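Local structure of SspB protein (Streptomyces clavuligerus, 6JUF) at residues 175-187 and 197-210. The protein probably cleaves DNA as a nuclease component of SspABCD-SspE, a bacterial defence system that senses phosphorothioate-modified DNA and acts against phages. Sequence-based numbering, arbitrary orientation.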
ATOM      1  N   CYS B 175      -0.793  -9.358  15.333  1.00  8.19           N
ATOM      2  CA  CYS B 175      -1.254  -9.088  13.949  1.00  7.72           C
ATOM      3  C   CYS B 175      -2.032  -7.788  13.864  1.00  7.40           C
ATOM      4  O   CYS B 175      -1.878  -7.021  12.891  1.00  6.86           O
ATOM      5  CB  CYS B 175      -2.139 -10.239  13.485  1.00  8.32           C
ATOM      6  SG  CYS B 175      -2.374 -10.147  11.660  1.00  9.87           S
ATOM      7  N   ILE B 176      -2.885  -7.522  14.860  1.00  6.64           N
ATOM      8  CA  ILE B 176      -3.674  -6.247  14.898  1.00  6.91           C
ATOM      9  C   ILE B 176      -2.682  -5.058  14.906  1.00  8.34           C
ATOM     10  O   ILE B 176      -2.854  -4.105  14.167  1.00  8.79           O
ATOM     11  CB  ILE B 176      -4.552  -6.212  16.175  1.00  6.02           C
ATOM     12  CG1 ILE B 176      -5.752  -7.140  16.023  1.00  7.00           C
ATOM     13  CG2 ILE B 176      -5.037  -4.776  16.439  1.00  9.11           C
ATOM     14  CD1 ILE B 176      -6.498  -7.526  17.304  1.00  8.36           C
ATOM     15  N   THR B 177      -1.609  -5.156  15.695  1.00  8.82           N
ATOM     16  CA  THR B 177      -0.617  -4.066  15.765  1.00  9.13           C
ATOM     17  C   THR B 177       0.085  -3.868  14.411  1.00  8.54           C
ATOM     18  O   THR B 177       0.148  -2.743  13.920  1.00  8.95           O
ATOM     19  CB  THR B 177       0.451  -4.397  16.821  1.00 10.76           C
ATOM     20  OG1 THR B 177      -0.221  -4.755  18.043  1.00 12.94           O
ATOM     21  CG2 THR B 177       1.330  -3.199  17.117  1.00 11.16           C
ATOM     22  N   LYS B 178       0.558  -4.950  13.790  1.00 10.68           N
ATOM     23  CA  LYS B 178       1.226  -4.867  12.487  1.00  8.82           C
ATOM     24  C   LYS B 178       0.299  -4.315  11.395  1.00 10.33           C
ATOM     25  O   LYS B 178       0.785  -3.653  10.459  1.00 10.01           O
ATOM     26  CB  LYS B 178       1.731  -6.292  12.045  1.00 11.96           C
ATOM     27  CG  LYS B 178       2.961  -6.694  12.830  1.00 17.15           C
ATOM     28  CD  LYS B 178       3.667  -7.885  12.208  1.00 23.65           C
ATOM     29  CE  LYS B 178       3.081  -9.165  12.676  1.00 18.85           C
ATOM     30  NZ  LYS B 178       3.793 -10.233  11.936  1.00 21.36           N
ATOM     31  N   MET B 179      -1.005  -4.552  11.528  1.00  8.67           N
ATOM     32  CA  MET B 179      -1.969  -4.154  10.503  1.00  9.07           C
ATOM     33  C   MET B 179      -2.212  -2.634  10.574  1.00  7.82           C
ATOM     34  O   MET B 179      -2.436  -1.979   9.538  1.00  9.15           O
ATOM     35  CB  MET B 179      -3.304  -4.905  10.721  1.00  9.28           C
ATOM     36  CG  MET B 179      -4.446  -4.443   9.774  1.00  9.55           C
ATOM     37  SD  MET B 179      -5.730  -5.732   9.838  1.00  8.70           S
ATOM     38  CE  MET B 179      -6.927  -4.931   8.786  1.00  9.74           C
ATOM     39  N   TYR B 180      -2.262  -2.083  11.799  1.00  6.74           N
ATOM     40  CA  TYR B 180      -2.715  -0.693  11.948  1.00  7.70           C
ATOM     41  C   TYR B 180      -1.683   0.379  12.334  1.00  8.66           C
ATOM     42  O   TYR B 180      -1.971   1.571  12.169  1.00  8.70           O
ATOM     43  CB  TYR B 180      -3.875  -0.599  12.975  1.00  7.48           C
ATOM     44  CG  TYR B 180      -5.128  -1.366  12.567  1.00  6.49           C
ATOM     45  CD1 TYR B 180      -5.973  -0.858  11.535  1.00  5.87           C
ATOM     46  CD2 TYR B 180      -5.471  -2.576  13.154  1.00  5.97           C
ATOM     47  CE1 TYR B 180      -7.108  -1.593  11.127  1.00  6.23           C
ATOM     48  CE2 TYR B 180      -6.585  -3.282  12.746  1.00  9.00           C
ATOM     49  CZ  TYR B 180      -7.416  -2.796  11.756  1.00  7.57           C
ATOM     50  OH  TYR B 180      -8.533  -3.509  11.402  1.00  9.41           O
ATOM     51  N   VAL B 181      -0.541   0.014  12.934  1.00  8.54           N
ATOM     52  CA  VAL B 181       0.419   1.003  13.427  1.00  9.49           C
ATOM     53  C   VAL B 181       1.484   1.310  12.347  1.00  9.77           C
ATOM     54  O   VAL B 181       1.726   0.505  11.432  1.00 10.87           O
ATOM     55  CB  VAL B 181       1.139   0.581  14.761  1.00  9.89           C
ATOM     56  CG1 VAL B 181       0.116   0.159  15.799  1.00 10.46           C
ATOM     57  CG2 VAL B 181       2.200  -0.491  14.527  1.00 13.23           C
ATOM     58  N   PRO B 182       2.095   2.507  12.430  1.00 10.40           N
ATOM     59  CA  PRO B 182       3.124   2.829  11.425  1.00  9.75           C
ATOM     60  C   PRO B 182       4.263   1.835  11.439  1.00  9.70           C
ATOM     61  O   PRO B 182       4.616   1.305  12.508  1.00 10.72           O
ATOM     62  CB  PRO B 182       3.614   4.238  11.831  1.00 11.74           C
ATOM     63  CG  PRO B 182       2.436   4.821  12.622  1.00  9.98           C
ATOM     64  CD  PRO B 182       1.800   3.636  13.337  1.00  9.21           C
ATOM     65  N   ALA B 183       4.799   1.530  10.245  1.00  8.96           N
ATOM     66  CA  ALA B 183       5.836   0.526  10.103  1.00  9.84           C
ATOM     67  C   ALA B 183       7.051   0.838  10.999  1.00  8.64           C
ATOM     68  O   ALA B 183       7.740  -0.035  11.461  1.00 11.15           O
ATOM     69  CB  ALA B 183       6.270   0.464   8.629  1.00 13.18           C
ATOM     70  N   GLN B 184       7.263   2.128  11.256  1.00  8.66           N
ATOM     71  CA  GLN B 184       8.432   2.580  12.064  1.00 10.35           C
ATOM     72  C   GLN B 184       8.371   2.094  13.513  1.00 13.47           C
ATOM     73  O   GLN B 184       9.427   1.971  14.160  1.00 14.13           O
ATOM     74  CB  GLN B 184       8.500   4.109  12.033  1.00 11.78           C
ATOM     75  CG  GLN B 184       8.913   4.654  10.663  1.00 15.12           C
ATOM     76  CD  GLN B 184       7.939   4.370   9.503  1.00 13.69           C
ATOM     77  OE1 GLN B 184       8.344   3.834   8.415  1.00 12.21           O
ATOM     78  NE2 GLN B 184       6.693   4.784   9.661  1.00 11.94           N
ATOM     79  N   ARG B 185       7.155   1.764  13.977  1.00 10.80           N
ATOM     80  CA  ARG B 185       6.959   1.247  15.364  1.00 11.83           C
ATOM     81  C   ARG B 185       7.204  -0.223  15.472  1.00 13.58           C
ATOM     82  O   ARG B 185       7.203  -0.795  16.588  1.00 13.79           O
ATOM     83  CB  ARG B 185       5.559   1.519  15.830  1.00 14.50           C
ATOM     84  CG  ARG B 185       5.053   2.934  15.529  1.00 15.11           C
ATOM     85  CD  ARG B 185       5.968   4.048  15.999  1.00 14.44           C
ATOM     86  NE  ARG B 185       5.268   5.284  15.656  1.00 14.63           N
ATOM     87  CZ  ARG B 185       5.748   6.297  14.956  1.00 15.18           C
ATOM     88  NH1 ARG B 185       7.037   6.346  14.570  1.00 20.37           N
ATOM     89  NH2 ARG B 185       4.948   7.333  14.665  1.00 17.57           N
ATOM     90  N   LEU B 186       7.337  -0.857  14.299  1.00 13.27           N
ATOM     91  CA  LEU B 186       7.518  -2.303  14.251  1.00 16.33           C
ATOM     92  C   LEU B 186       8.977  -2.649  14.237  1.00 18.82           C
ATOM     93  O   LEU B 186       9.827  -1.846  13.837  1.00 17.84           O
ATOM     94  CB  LEU B 186       6.820  -2.900  13.036  1.00 14.55           C
ATOM     95  CG  LEU B 186       5.303  -2.588  12.950  1.00 13.57           C
ATOM     96  CD1 LEU B 186       4.752  -3.104  11.636  1.00 11.89           C
ATOM     97  CD2 LEU B 186       4.539  -3.213  14.139  1.00 13.66           C
ATOM     98  N   ARG B 187       9.286  -3.822  14.724  1.00 26.18           N
ATOM     99  CA  ARG B 187      10.629  -4.302  14.568  1.00 29.84           C
ATOM    100  C   ARG B 187      10.587  -5.539  13.693  1.00 28.60           C
ATOM    101  O   ARG B 187       9.862  -6.490  13.948  1.00 28.29           O
ATOM    102  CB  ARG B 187      11.348  -4.539  15.914  1.00 31.89           C
ATOM    103  CG  ARG B 187      11.593  -3.252  16.699  1.00 29.41           C
ATOM    104  CD  ARG B 187      12.238  -2.185  15.814  1.00 23.01           C
ATOM    105  NE  ARG B 187      12.104  -0.767  16.251  1.00 30.88           N
ATOM    106  CZ  ARG B 187      11.458  -0.291  17.313  1.00 30.32           C
ATOM    107  NH1 ARG B 187      10.843  -1.080  18.183  1.00 41.81           N
ATOM    108  NH2 ARG B 187      11.442   1.024  17.519  1.00 32.57           N
ATOM    109  N   LEU B 197      10.209  -6.206   7.122  1.00 12.98           N
ATOM    110  CA  LEU B 197       8.846  -5.684   7.303  1.00 12.73           C
ATOM    111  C   LEU B 197       8.063  -5.633   5.997  1.00 13.40           C
ATOM    112  O   LEU B 197       8.601  -5.174   4.968  1.00 12.43           O
ATOM    113  CB  LEU B 197       8.852  -4.299   7.967  1.00 15.90           C
ATOM    114  CG  LEU B 197       9.391  -4.246   9.439  1.00 14.95           C
ATOM    115  CD1 LEU B 197       9.244  -2.801   9.884  1.00 15.89           C
ATOM    116  CD2 LEU B 197       8.591  -5.138  10.335  1.00 15.49           C
ATOM    117  N   LEU B 198       6.807  -6.044   6.067  1.00  9.86           N
ATOM    118  CA  LEU B 198       5.899  -6.062   4.911  1.00  9.41           C
ATOM    119  C   LEU B 198       5.099  -4.786   4.891  1.00  9.09           C
ATOM    120  O   LEU B 198       4.852  -4.190   5.927  1.00  9.66           O
ATOM    121  CB  LEU B 198       4.972  -7.279   4.947  1.00 10.18           C
ATOM    122  CG  LEU B 198       5.801  -8.558   4.877  1.00 15.15           C
ATOM    123  CD1 LEU B 198       5.182  -9.648   5.674  1.00 25.06           C
ATOM    124  CD2 LEU B 198       6.042  -8.966   3.444  1.00 13.83           C
ATOM    125  N   SER B 199       4.693  -4.352   3.714  1.00  8.68           N
ATOM    126  CA  SER B 199       3.721  -3.276   3.644  1.00  8.39           C
ATOM    127  C   SER B 199       2.325  -3.730   4.149  1.00  9.16           C
ATOM    128  O   SER B 199       1.996  -4.925   4.120  1.00  9.54           O
ATOM    129  CB  SER B 199       3.609  -2.736   2.212  1.00 11.95           C
ATOM    130  OG  SER B 199       3.138  -3.734   1.326  1.00 15.55           O
ATOM    131  N   CYS B 200       1.546  -2.784   4.707  1.00  7.72           N
ATOM    132  CA  CYS B 200       0.145  -3.146   5.023  1.00  8.79           C
ATOM    133  C   CYS B 200      -0.666  -1.891   4.801  1.00  8.37           C
ATOM    134  O   CYS B 200      -0.440  -0.889   5.528  1.00  8.32           O
ATOM    135  CB  CYS B 200      -0.014  -3.607   6.496  1.00  8.02           C
ATOM    136  SG  CYS B 200      -1.713  -4.162   6.725  1.00  8.84           S
ATOM    137  N   PRO B 201      -1.549  -1.893   3.808  1.00  7.25           N
ATOM    138  CA  PRO B 201      -2.181  -0.615   3.413  1.00  9.40           C
ATOM    139  C   PRO B 201      -3.121  -0.065   4.483  1.00  8.48           C
ATOM    140  O   PRO B 201      -3.489   1.104   4.453  1.00 10.69           O
ATOM    141  CB  PRO B 201      -2.931  -0.964   2.110  1.00  8.89           C
ATOM    142  CG  PRO B 201      -3.175  -2.469   2.215  1.00  9.10           C
ATOM    143  CD  PRO B 201      -1.954  -3.023   2.922  1.00  7.50           C
ATOM    144  N   PHE B 202      -3.464  -0.889   5.466  1.00  8.36           N
ATOM    145  CA  PHE B 202      -4.328  -0.401   6.540  1.00  8.74           C
ATOM    146  C   PHE B 202      -3.638   0.562   7.487  1.00  8.47           C
ATOM    147  O   PHE B 202      -4.318   1.287   8.222  1.00  8.80           O
ATOM    148  CB  PHE B 202      -4.938  -1.576   7.296  1.00  6.74           C
ATOM    149  CG  PHE B 202      -5.869  -2.393   6.418  1.00  6.39           C
ATOM    150  CD1 PHE B 202      -7.200  -2.009   6.254  1.00  7.05           C
ATOM    151  CD2 PHE B 202      -5.372  -3.445   5.634  1.00  5.98           C
ATOM    152  CE1 PHE B 202      -8.073  -2.751   5.449  1.00  7.76           C
ATOM    153  CE2 PHE B 202      -6.228  -4.147   4.771  1.00  6.37           C
ATOM    154  CZ  PHE B 202      -7.590  -3.787   4.675  1.00  7.59           C
ATOM    155  N   ARG B 203      -2.296   0.609   7.424  1.00  7.90           N
ATOM    156  CA  ARG B 203      -1.578   1.572   8.256  1.00  8.33           C
ATOM    157  C   ARG B 203      -1.910   3.013   7.871  1.00  8.76           C
ATOM    158  O   ARG B 203      -1.812   3.932   8.707  1.00  9.16           O
ATOM    159  CB  ARG B 203      -0.069   1.310   8.231  1.00  7.95           C
ATOM    160  CG  ARG B 203       0.310  -0.061   8.725  1.00  8.25           C
ATOM    161  CD  ARG B 203       1.775  -0.357   8.427  1.00  9.37           C
ATOM    162  NE  ARG B 203       2.059  -1.737   8.893  1.00  8.35           N
ATOM    163  CZ  ARG B 203       2.950  -2.528   8.287  1.00  9.85           C
ATOM    164  NH1 ARG B 203       3.645  -2.039   7.277  1.00  8.35           N
ATOM    165  NH2 ARG B 203       3.187  -3.765   8.703  1.00 10.10           N
ATOM    166  N   GLU B 204      -2.340   3.218   6.627  1.00  8.45           N
ATOM    167  CA  GLU B 204      -2.682   4.562   6.185  1.00  8.63           C
ATOM    168  C   GLU B 204      -3.906   5.116   6.862  1.00  9.42           C
ATOM    169  O   GLU B 204      -4.109   6.334   6.790  1.00 12.03           O
ATOM    170  CB  GLU B 204      -2.902   4.649   4.659  1.00 12.59           C
ATOM    171  CG  GLU B 204      -1.613   4.471   3.922  1.00 16.19           C
ATOM    172  CD  GLU B 204      -1.577   5.336   2.669  1.00 14.86           C
ATOM    173  OE1 GLU B 204      -1.349   4.800   1.590  1.00 17.51           O
ATOM    174  OE2 GLU B 204      -1.773   6.562   2.793  1.00 15.36           O
ATOM    175  N   LEU B 205      -4.697   4.270   7.514  1.00  9.83           N
ATOM    176  CA  LEU B 205      -5.932   4.729   8.204  1.00 10.26           C
ATOM    177  C   LEU B 205      -5.586   5.487   9.483  1.00 10.44           C
ATOM    178  O   LEU B 205      -6.460   6.165  10.010  1.00 11.28           O
ATOM    179  CB  LEU B 205      -6.922   3.561   8.487  1.00  9.15           C
ATOM    180  CG  LEU B 205      -7.318   2.745   7.232  1.00  8.74           C
ATOM    181  CD1 LEU B 205      -8.314   1.667   7.638  1.00 11.96           C
ATOM    182  CD2 LEU B 205      -7.796   3.661   6.070  1.00 10.15           C
ATOM    183  N   GLY B 206      -4.311   5.385   9.940  1.00  8.13           N
ATOM    184  CA  GLY B 206      -3.907   6.087  11.178  1.00  9.03           C
ATOM    185  C   GLY B 206      -4.735   5.741  12.423  1.00 11.15           C
ATOM    186  O   GLY B 206      -4.958   6.613  13.279  1.00 10.64           O
ATOM    187  N   LEU B 207      -5.216   4.502  12.518  1.00  9.65           N
ATOM    188  CA  LEU B 207      -6.109   4.088  13.659  1.00  8.53           C
ATOM    189  C   LEU B 207      -5.383   3.754  14.932  1.00  8.32           C
ATOM    190  O   LEU B 207      -6.010   3.697  15.957  1.00 10.64           O
ATOM    191  CB  LEU B 207      -6.983   2.879  13.251  1.00  9.98           C
ATOM    192  CG  LEU B 207      -8.215   3.253  12.417  1.00 10.25           C
ATOM    193  CD1 LEU B 207      -8.736   1.980  11.723  1.00  9.96           C
ATOM    194  CD2 LEU B 207      -9.267   3.885  13.339  1.00 11.28           C
ATOM    195  N   MET B 208      -4.081   3.391  14.874  1.00  9.05           N
ATOM    196  CA  MET B 208      -3.429   2.883  16.103  1.00  9.84           C
ATOM    197  C   MET B 208      -2.033   3.482  16.121  1.00  9.93           C
ATOM    198  O   MET B 208      -1.398   3.672  15.055  1.00 10.49           O
ATOM    199  CB  MET B 208      -3.335   1.351  16.090  1.00 11.38           C
ATOM    200  CG  MET B 208      -3.105   0.695  17.449  1.00 14.14           C
ATOM    201  SD  MET B 208      -3.095  -1.084  17.200  1.00 14.39           S
ATOM    202  CE  MET B 208      -1.972  -1.595  18.539  1.00 24.52           C
ATOM    203  N   GLU B 209      -1.527   3.780  17.307  1.00  9.91           N
ATOM    204  CA  GLU B 209      -0.211   4.380  17.433  1.00 10.51           C
ATOM    205  C   GLU B 209       0.479   3.861  18.693  1.00 13.08           C
ATOM    206  O   GLU B 209      -0.159   3.412  19.651  1.00 13.45           O
ATOM    207  CB  GLU B 209      -0.337   5.930  17.444  1.00 12.59           C
ATOM    208  CG  GLU B 209       0.958   6.747  17.595  1.00 15.45           C
ATOM    209  CD  GLU B 209       1.990   6.458  16.483  1.00 14.38           C
ATOM    210  OE1 GLU B 209       2.599   5.384  16.454  1.00 14.13           O
ATOM    211  OE2 GLU B 209       2.206   7.371  15.640  1.00 18.85           O
ATOM    212  N   GLN B 210       1.813   3.908  18.640  1.00 12.53           N
ATOM    213  CA  GLN B 210       2.645   3.629  19.781  1.00 16.63           C
ATOM    214  C   GLN B 210       2.609   4.802  20.750  1.00 18.59           C
ATOM    215  O   GLN B 210       2.642   5.971  20.323  1.00 17.16           O
ATOM    216  CB  GLN B 210       4.070   3.411  19.225  1.00 16.48           C
ATOM    217  CG  GLN B 210       5.127   3.539  20.273  1.00 19.55           C
ATOM    218  CD  GLN B 210       5.009   2.538  21.374  1.00 28.92           C
ATOM    219  OE1 GLN B 210       5.306   2.876  22.527  1.00 42.62           O
ATOM    220  NE2 GLN B 210       4.629   1.297  21.056  1.00 27.99           N
TER
HETATM  221  O   HOH W   1      -4.342   2.336  10.889  1.00  7.93           O
HETATM  222  O   HOH W   2      -0.897   3.944  11.361  1.00 17.35           O
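R203 binds the last turn of helix 166-180 in a largely buried contact, where the chain returns through 197-210 to wrap the helix end before entering strand 208-211, outermost in its three-stranded antiparallel sheet within this chain. Arginine suits the place because its long chain, extended from CG to NE, carries a flat donor group to one carbonyl of that turn. Side-on, NE (2.8 Å) and NH2 (3.0 Å) of R203 both grip K178 O, lying near the guanidinium plane, while L186 CD1 packs over one face. NH1 donates to L198 O and also forms a salt bridge with E204 of the second subunit, so one side chain joins helix end, return loop and dimer partner. Two waters link Y180 O, one to R203 O and the other to F202 O and L207 N.

Beside this, M179 sets its flexible CE over the F202 ring, 3.7 Å from the centroid. M208, its CG anti to the backbone N (chi1 -161°), runs unbranched past V181 CG1 to T177. R185 and E209 form a two-pronged salt bridge, NE to OE1 and NH2 to OE2, both bonds nearly straight, with guanidinium and carboxylate planes 32° apart. The whole is a helix C-terminal turn bound through K178 O by an arginine side chain, a Met-aromatic contact beside it.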